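Local coordinates for Acarbose/maltose binding protein GacH (Streptomyces glaucescens, PDB 3K01) that binds acarbose and an acarbose homolog as the solute receptor of an ABC transporter, and probably also recognises maltose, at residues A72-A77 and G102-L107; A93-F98 and T133-Q138. One frame throughout, in Å; residues are numbered along the deposited sequence.

Contact 1. Residues A72-A77 and G102-L107; sequences AKFKNA and GYLAPL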
ATOM      1  N   ALA A  72     -15.795   3.464  -8.391  1.00 10.72           N
ATOM      2  CA  ALA A  72     -17.118   3.946  -8.738  1.00 11.41           C
ATOM      3  C   ALA A  72     -17.741   3.152  -9.892  1.00 10.84           C
ATOM      4  O   ALA A  72     -18.927   2.853  -9.865  1.00 12.17           O
ATOM      5  CB  ALA A  72     -17.074   5.436  -9.069  1.00 12.16           C
ATOM      6  N   LYS A  73     -16.943   2.796 -10.890  1.00 10.66           N
ATOM      7  CA  LYS A  73     -17.480   2.055 -12.029  1.00 11.28           C
ATOM      8  C   LYS A  73     -18.038   0.705 -11.565  1.00 10.75           C
ATOM      9  O   LYS A  73     -19.113   0.282 -11.983  1.00 10.69           O
ATOM     10  CB  LYS A  73     -16.391   1.862 -13.080  1.00 12.04           C
ATOM     11  CG  LYS A  73     -16.884   1.350 -14.426  1.00 12.69           C
ATOM     12  CD  LYS A  73     -15.725   0.981 -15.344  1.00 13.96           C
ATOM     13  CE  LYS A  73     -16.177   0.451 -16.718  1.00 16.28           C
ATOM     14  NZ  LYS A  73     -16.933   1.451 -17.503  1.00 20.88           N
ATOM     15  N   PHE A  74     -17.313   0.047 -10.660  1.00  9.90           N
ATOM     16  CA  PHE A  74     -17.733  -1.270 -10.186  1.00  9.70           C
ATOM     17  C   PHE A  74     -18.983  -1.141  -9.334  1.00  9.85           C
ATOM     18  O   PHE A  74     -19.957  -1.890  -9.514  1.00  9.96           O
ATOM     19  CB  PHE A  74     -16.617  -1.985  -9.411  1.00  9.39           C
ATOM     20  CG  PHE A  74     -17.044  -3.304  -8.839  1.00  7.71           C
ATOM     21  CD1 PHE A  74     -17.207  -4.395  -9.684  1.00  9.63           C
ATOM     22  CD2 PHE A  74     -17.314  -3.447  -7.482  1.00  9.99           C
ATOM     23  CE1 PHE A  74     -17.595  -5.636  -9.175  1.00  9.83           C
ATOM     24  CE2 PHE A  74     -17.715  -4.681  -6.962  1.00  9.21           C
ATOM     25  CZ  PHE A  74     -17.862  -5.771  -7.824  1.00 10.81           C
ATOM     26  N   LYS A  75     -18.993  -0.161  -8.431  1.00  9.51           N
ATOM     27  CA  LYS A  75     -20.174   0.018  -7.597  1.00 10.08           C
ATOM     28  C   LYS A  75     -21.407   0.352  -8.418  1.00 10.64           C
ATOM     29  O   LYS A  75     -22.500  -0.113  -8.108  1.00 10.83           O
ATOM     30  CB  LYS A  75     -19.922   1.095  -6.543  1.00 10.36           C
ATOM     31  CG  LYS A  75     -18.992   0.645  -5.441  1.00 11.45           C
ATOM     32  CD  LYS A  75     -18.877   1.744  -4.378  1.00 12.77           C
ATOM     33  CE  LYS A  75     -17.990   1.285  -3.242  1.00 12.58           C
ATOM     34  NZ  LYS A  75     -17.877   2.328  -2.181  1.00 16.17           N
ATOM     35  N   ASN A  76     -21.242   1.178  -9.435  1.00 11.18           N
ATOM     36  CA  ASN A  76     -22.377   1.554 -10.274  1.00 11.61           C
ATOM     37  C   ASN A  76     -22.933   0.381 -11.075  1.00 11.36           C
ATOM     38  O   ASN A  76     -24.147   0.234 -11.198  1.00 11.44           O
ATOM     39  CB  ASN A  76     -22.001   2.704 -11.210  1.00 12.03           C
ATOM     40  CG  ASN A  76     -21.770   4.001 -10.452  1.00 14.40           C
ATOM     41  OD1 ASN A  76     -22.225   4.161  -9.313  1.00 17.99           O
ATOM     42  ND2 ASN A  76     -21.033   4.915 -11.066  1.00 16.83           N
ATOM     43  N   ALA A  77     -22.046  -0.445 -11.614  1.00 10.48           N
ATOM     44  CA  ALA A  77     -22.491  -1.606 -12.395  1.00 10.45           C
ATOM     45  C   ALA A  77     -23.187  -2.606 -11.490  1.00 10.66           C
ATOM     46  O   ALA A  77     -24.282  -3.076 -11.795  1.00 11.30           O
ATOM     47  CB  ALA A  77     -21.315  -2.265 -13.100  1.00 10.39           C
ATOM     48  N   GLY A 102     -22.288  -5.780  -0.153  1.00  8.46           N
ATOM     49  CA  GLY A 102     -22.908  -6.979  -0.712  1.00  9.13           C
ATOM     50  C   GLY A 102     -22.454  -7.324  -2.119  1.00  9.05           C
ATOM     51  O   GLY A 102     -23.081  -8.152  -2.803  1.00 10.23           O
ATOM     52  N   TYR A 103     -21.378  -6.718  -2.621  1.00  7.87           N
ATOM     53  CA  TYR A 103     -21.015  -6.921  -4.027  1.00  8.88           C
ATOM     54  C   TYR A 103     -19.963  -8.000  -4.323  1.00  8.96           C
ATOM     55  O   TYR A 103     -19.673  -8.242  -5.505  1.00  8.69           O
ATOM     56  CB  TYR A 103     -20.539  -5.605  -4.638  1.00  9.22           C
ATOM     57  CG  TYR A 103     -21.569  -4.514  -4.746  1.00  9.68           C
ATOM     58  CD1 TYR A 103     -22.934  -4.791  -4.815  1.00 10.56           C
ATOM     59  CD2 TYR A 103     -21.158  -3.194  -4.838  1.00 10.49           C
ATOM     60  CE1 TYR A 103     -23.864  -3.714  -4.921  1.00 11.14           C
ATOM     61  CE2 TYR A 103     -22.058  -2.149  -4.955  1.00 11.95           C
ATOM     62  CZ  TYR A 103     -23.392  -2.419  -5.001  1.00 10.73           C
ATOM     63  OH  TYR A 103     -24.311  -1.383  -5.110  1.00 14.28           O
ATOM     64  N   LEU A 104     -19.421  -8.631  -3.281  1.00  8.11           N
ATOM     65  CA  LEU A 104     -18.410  -9.676  -3.476  1.00  7.51           C
ATOM     66  C   LEU A 104     -18.893 -11.047  -3.074  1.00  8.25           C
ATOM     67  O   LEU A 104     -19.522 -11.205  -2.022  1.00  8.71           O
ATOM     68  CB  LEU A 104     -17.087  -9.324  -2.767  1.00  7.65           C
ATOM     69  CG  LEU A 104     -16.436  -7.989  -3.153  1.00  8.72           C
ATOM     70  CD1 LEU A 104     -15.077  -7.868  -2.466  1.00  8.59           C
ATOM     71  CD2 LEU A 104     -16.306  -7.845  -4.662  1.00  9.50           C
ATOM     72  N   ALA A 105     -18.565 -12.033  -3.900  1.00  8.02           N
ATOM     73  CA  ALA A 105     -18.877 -13.427  -3.563  1.00  8.47           C
ATOM     74  C   ALA A 105     -17.948 -13.934  -2.474  1.00  8.13           C
ATOM     75  O   ALA A 105     -16.738 -13.723  -2.538  1.00  8.64           O
ATOM     76  CB  ALA A 105     -18.699 -14.298  -4.806  1.00  9.43           C
ATOM     77  N   PRO A 106     -18.476 -14.632  -1.464  1.00  9.04           N
ATOM     78  CA  PRO A 106     -17.553 -15.211  -0.480  1.00  9.06           C
ATOM     79  C   PRO A 106     -16.812 -16.406  -1.075  1.00  9.21           C
ATOM     80  O   PRO A 106     -17.391 -17.177  -1.847  1.00  9.98           O
ATOM     81  CB  PRO A 106     -18.497 -15.676   0.636  1.00  9.73           C
ATOM     82  CG  PRO A 106     -19.791 -15.983  -0.072  1.00 10.81           C
ATOM     83  CD  PRO A 106     -19.895 -14.928  -1.157  1.00  9.57           C
ATOM     84  N   LEU A 107     -15.553 -16.578  -0.705  1.00  8.48           N
ATOM     85  CA  LEU A 107     -14.708 -17.566  -1.338  1.00  8.62           C
ATOM     86  C   LEU A 107     -14.381 -18.735  -0.426  1.00  8.40           C
ATOM     87  O   LEU A 107     -13.791 -19.713  -0.878  1.00  8.44           O
ATOM     88  CB  LEU A 107     -13.422 -16.902  -1.851  1.00  7.91           C
ATOM     89  CG  LEU A 107     -13.602 -15.779  -2.869  1.00  7.40           C
ATOM     90  CD1 LEU A 107     -12.242 -15.257  -3.334  1.00  8.63           C
ATOM     91  CD2 LEU A 107     -14.422 -16.207  -4.080  1.00  8.96           C
TER
HETATM   92  O   HOH W   1     -23.549   1.146  -5.203  1.00 22.37           O

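Contact 2. Residues A93-F98 and T133-Q138; sequences AWVADF and TYAVPQ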
ATOM      1  N   ALA A  93      -7.958  -1.980   0.450  1.00  8.04           N
ATOM      2  CA  ALA A  93      -9.065  -1.375   1.218  1.00  8.83           C
ATOM      3  C   ALA A  93     -10.410  -1.604   0.534  1.00  8.44           C
ATOM      4  O   ALA A  93     -11.469  -1.536   1.173  1.00  9.15           O
ATOM      5  CB  ALA A  93      -8.846   0.130   1.411  1.00  9.78           C
ATOM      6  N   TRP A  94     -10.396  -1.866  -0.771  1.00  7.77           N
ATOM      7  CA  TRP A  94     -11.650  -2.014  -1.511  1.00  7.89           C
ATOM      8  C   TRP A  94     -12.325  -3.348  -1.200  1.00  8.60           C
ATOM      9  O   TRP A  94     -13.524  -3.475  -1.459  1.00  8.12           O
ATOM     10  CB  TRP A  94     -11.461  -1.901  -3.017  1.00  8.07           C
ATOM     11  CG  TRP A  94     -10.983  -0.583  -3.528  1.00  7.98           C
ATOM     12  CD1 TRP A  94     -10.631   0.523  -2.800  1.00  9.58           C
ATOM     13  CD2 TRP A  94     -10.718  -0.286  -4.897  1.00  8.93           C
ATOM     14  NE1 TRP A  94     -10.186   1.506  -3.663  1.00 10.31           N
ATOM     15  CE2 TRP A  94     -10.237   1.035  -4.953  1.00  9.76           C
ATOM     16  CE3 TRP A  94     -10.853  -1.012  -6.092  1.00  9.35           C
ATOM     17  CZ2 TRP A  94      -9.861   1.643  -6.163  1.00 11.10           C
ATOM     18  CZ3 TRP A  94     -10.493  -0.402  -7.296  1.00  8.92           C
ATOM     19  CH2 TRP A  94     -10.011   0.916  -7.310  1.00  9.94           C
ATOM     20  N   VAL A  95     -11.597  -4.340  -0.692  1.00  7.74           N
ATOM     21  CA  VAL A  95     -12.238  -5.609  -0.359  1.00  7.97           C
ATOM     22  C   VAL A  95     -13.352  -5.377   0.651  1.00  7.80           C
ATOM     23  O   VAL A  95     -14.495  -5.774   0.392  1.00  8.27           O
ATOM     24  CB  VAL A  95     -11.225  -6.634   0.153  1.00  7.89           C
ATOM     25  CG1 VAL A  95     -11.946  -7.938   0.543  1.00  9.66           C
ATOM     26  CG2 VAL A  95     -10.186  -6.913  -0.916  1.00  8.90           C
ATOM     27  N   ALA A  96     -13.051  -4.743   1.774  1.00  7.94           N
ATOM     28  CA  ALA A  96     -14.081  -4.484   2.776  1.00  7.72           C
ATOM     29  C   ALA A  96     -15.106  -3.476   2.267  1.00  9.24           C
ATOM     30  O   ALA A  96     -16.293  -3.601   2.580  1.00  8.82           O
ATOM     31  CB  ALA A  96     -13.469  -4.004   4.052  1.00  8.36           C
ATOM     32  N   ASP A  97     -14.673  -2.502   1.472  1.00  8.25           N
ATOM     33  CA  ASP A  97     -15.575  -1.508   0.882  1.00  9.13           C
ATOM     34  C   ASP A  97     -16.651  -2.269   0.082  1.00  8.85           C
ATOM     35  O   ASP A  97     -17.860  -2.169   0.364  1.00  9.45           O
ATOM     36  CB  ASP A  97     -14.743  -0.551   0.003  1.00  9.22           C
ATOM     37  CG  ASP A  97     -15.525   0.615  -0.551  1.00 11.63           C
ATOM     38  OD1 ASP A  97     -16.695   0.810  -0.157  1.00 13.44           O
ATOM     39  OD2 ASP A  97     -14.916   1.320  -1.383  1.00 12.11           O
ATOM     40  N   PHE A  98     -16.241  -3.056  -0.900  1.00  8.00           N
ATOM     41  CA  PHE A  98     -17.212  -3.748  -1.770  1.00  7.86           C
ATOM     42  C   PHE A  98     -17.954  -4.839  -1.005  1.00  7.97           C
ATOM     43  O   PHE A  98     -19.148  -5.035  -1.235  1.00  8.30           O
ATOM     44  CB  PHE A  98     -16.485  -4.391  -2.946  1.00  7.69           C
ATOM     45  CG  PHE A  98     -15.818  -3.424  -3.910  1.00  7.54           C
ATOM     46  CD1 PHE A  98     -16.218  -2.098  -4.066  1.00  8.88           C
ATOM     47  CD2 PHE A  98     -14.808  -3.904  -4.705  1.00  8.11           C
ATOM     48  CE1 PHE A  98     -15.550  -1.265  -4.990  1.00  9.22           C
ATOM     49  CE2 PHE A  98     -14.143  -3.089  -5.626  1.00  8.04           C
ATOM     50  CZ  PHE A  98     -14.520  -1.766  -5.760  1.00  8.49           C
ATOM     51  N   THR A 133     -13.766 -14.737   3.605  1.00  9.93           N
ATOM     52  CA  THR A 133     -12.759 -14.366   2.603  1.00  8.86           C
ATOM     53  C   THR A 133     -13.474 -13.909   1.342  1.00  8.54           C
ATOM     54  O   THR A 133     -14.361 -14.618   0.818  1.00  9.22           O
ATOM     55  CB  THR A 133     -11.907 -15.593   2.273  1.00  8.82           C
ATOM     56  OG1 THR A 133     -11.354 -16.100   3.491  1.00 10.17           O
ATOM     57  CG2 THR A 133     -10.780 -15.231   1.319  1.00  9.43           C
ATOM     58  N   TYR A 134     -13.106 -12.722   0.830  1.00  7.31           N
ATOM     59  CA  TYR A 134     -13.721 -12.155  -0.351  1.00  7.68           C
ATOM     60  C   TYR A 134     -12.731 -11.828  -1.462  1.00  7.40           C
ATOM     61  O   TYR A 134     -13.073 -11.121  -2.416  1.00  8.11           O
ATOM     62  CB  TYR A 134     -14.512 -10.890   0.012  1.00  7.93           C
ATOM     63  CG  TYR A 134     -15.707 -11.157   0.889  1.00  7.72           C
ATOM     64  CD1 TYR A 134     -16.919 -11.543   0.317  1.00  7.90           C
ATOM     65  CD2 TYR A 134     -15.638 -11.011   2.269  1.00  9.30           C
ATOM     66  CE1 TYR A 134     -18.037 -11.789   1.117  1.00  9.78           C
ATOM     67  CE2 TYR A 134     -16.739 -11.268   3.066  1.00  9.91           C
ATOM     68  CZ  TYR A 134     -17.919 -11.632   2.487  1.00  9.63           C
ATOM     69  OH  TYR A 134     -19.030 -11.888   3.288  1.00 13.19           O
ATOM     70  N   ALA A 135     -11.505 -12.312  -1.341  1.00  7.00           N
ATOM     71  CA  ALA A 135     -10.512 -12.032  -2.377  1.00  7.24           C
ATOM     72  C   ALA A 135      -9.390 -13.027  -2.266  1.00  7.14           C
ATOM     73  O   ALA A 135      -9.303 -13.766  -1.287  1.00  7.57           O
ATOM     74  CB  ALA A 135      -9.962 -10.576  -2.253  1.00  7.85           C
ATOM     75  N   VAL A 136      -8.514 -12.998  -3.265  1.00  7.22           N
ATOM     76  CA  VAL A 136      -7.207 -13.655  -3.200  1.00  7.26           C
ATOM     77  C   VAL A 136      -6.125 -12.580  -3.455  1.00  6.95           C
ATOM     78  O   VAL A 136      -6.336 -11.649  -4.224  1.00  7.89           O
ATOM     79  CB  VAL A 136      -7.046 -14.822  -4.209  1.00  7.16           C
ATOM     80  CG1 VAL A 136      -7.999 -15.958  -3.830  1.00  9.14           C
ATOM     81  CG2 VAL A 136      -7.308 -14.368  -5.651  1.00  9.36           C
ATOM     82  N   PRO A 137      -4.961 -12.714  -2.812  1.00  7.16           N
ATOM     83  CA  PRO A 137      -3.932 -11.662  -2.966  1.00  6.88           C
ATOM     84  C   PRO A 137      -3.244 -11.699  -4.305  1.00  7.29           C
ATOM     85  O   PRO A 137      -3.060 -12.765  -4.910  1.00  8.05           O
ATOM     86  CB  PRO A 137      -2.923 -11.996  -1.853  1.00  7.70           C
ATOM     87  CG  PRO A 137      -3.675 -12.907  -0.897  1.00  7.81           C
ATOM     88  CD  PRO A 137      -4.529 -13.726  -1.842  1.00  7.98           C
ATOM     89  N   GLN A 138      -2.812 -10.529  -4.758  1.00  6.56           N
ATOM     90  CA  GLN A 138      -2.117 -10.411  -6.039  1.00  6.75           C
ATOM     91  C   GLN A 138      -0.746  -9.732  -5.874  1.00  7.05           C
ATOM     92  O   GLN A 138       0.287 -10.382  -6.080  1.00  7.66           O
ATOM     93  CB  GLN A 138      -2.972  -9.686  -7.057  1.00  7.78           C
ATOM     94  CG  GLN A 138      -2.383  -9.717  -8.449  1.00  8.30           C
ATOM     95  CD  GLN A 138      -3.043  -8.729  -9.350  1.00  9.02           C
ATOM     96  OE1 GLN A 138      -3.169  -7.556  -8.986  1.00  8.89           O
ATOM     97  NE2 GLN A 138      -3.509  -9.175 -10.539  1.00  9.68           N
TER

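Contact 1. Residues A72-A77 and G102-L107
The backbones come nearest at K75 and Y103, whose CA atoms lie 7.8 Å apart where helix 67-79 passes the irregular segment that follows helix 92-100. No direct hydrogen bond joins the two segments, and the contact rests on side chains and one water. Y103 contributes the largest share of the buried surface, ahead of F74. The CE2 side of its ring comes to 3.9 Å from K75 CA, and the K75 and Y103 side chains cross at about a right angle. The lysine meets the tyrosine with the base of its chain, K75 CG standing 4.2 Å from Y103 CE2. From there the extended chain runs away from the ring and delivers NZ to a salt bridge with D97 of helix 92-100.

At the far end of the tyrosine, Y103 OH stops 3.7 Å from K75 O and does not bond to it directly. A water bridges the pair: it lies in the ring plane at the edge, 2.6 Å from Y103 OH, and donates a weak bond of 3.3 Å to K75 O.

F74 supplies the helix's part of the apolar packing. With CG anti to the backbone N (chi1 176°), its ring is carried outward from the helix until CE2 lies 3.8 Å from Y103 CB; the two aromatic side chains slide past each other in opposite directions. F74 CZ reaches L104 CD2 at 4.1 Å, closing an apolar patch at the buried end of the contact.

F98 of helix 92-100 borders this patch, touching F74, K75 and L104. That helix ends in a Schellman motif with G102, at positive phi, as its C-prime residue, Y103 N bonding to F98 O and G102 N to A99 O; beyond it A105 pairs through its backbone with V302 of strand 293-302.

Contact 2. Residues A93-F98 and T133-Q138
V95 of helix 92-100 rests on Y134 and A135 at an irregular place near the start of the broken strand 132-148, a small piece of the helix-on-sheet packing that builds an alpha/beta lobe in the periplasmic-binding-protein fold of this receptor family. The closest backbone approach is between V95 and Y134, with their CA atoms 6.7 Å apart.

Across the two segments the interaction is wholly apolar. The CA-CB bond of V95 is directed at the strand, and its two methyl groups divide the work. CG1, anti to the backbone N (chi1 178°), meets Y134 CB at 3.9 Å, whereas CG2 meets the methyl group of A135, CB, at the same 3.9 Å. The fork of the valine thus spans two consecutive residues, and V95 is the only residue of 93-98 that touches 133-138. Y134 contributes only the base of its side chain: CB faces the helix, but a chi1 of -66° swings the ring off so that it leads away from V95. A135 offers its one methyl group.

No hydrogen bond crosses between the two segments; the polar links of the strand side go to other parts of the chain. Y134 O accepts a hydrogen bond from S301 OG, and V136 pairs through its backbone with L300, so the strand side is tied to strand 293-302. V95 and A135 also both touch N299 of that strand.

On the helix itself, F98 N bonds to W94 O at 2.8 Å, and one turn on from W94 the F98 ring has W94 CB over one face, 3.9 Å above the ring plane and offset toward the rim.

Helix 92-100 carries one side of contact 2, and the loop just after it carries one side of contact 1; strand 293-302 borders both. Contact 1 lies farther out and is partly buried, combining apolar packing with a water bridge; contact 2 is buried and purely aliphatic across its segments. Their centres are 10 Å apart, their segments alternate along the chain, and atoms of the two contacts touch directly. L107 N lies 2.8 Å from T133 O, a probable hydrogen bond, and the salt bridge from K75 NZ to D97 OD1 links helices 67-79 and 92-100. L104 lies between them, its CD1 packing 3.6 Å from V95 O and its O 3.5 Å from Y134 CD1.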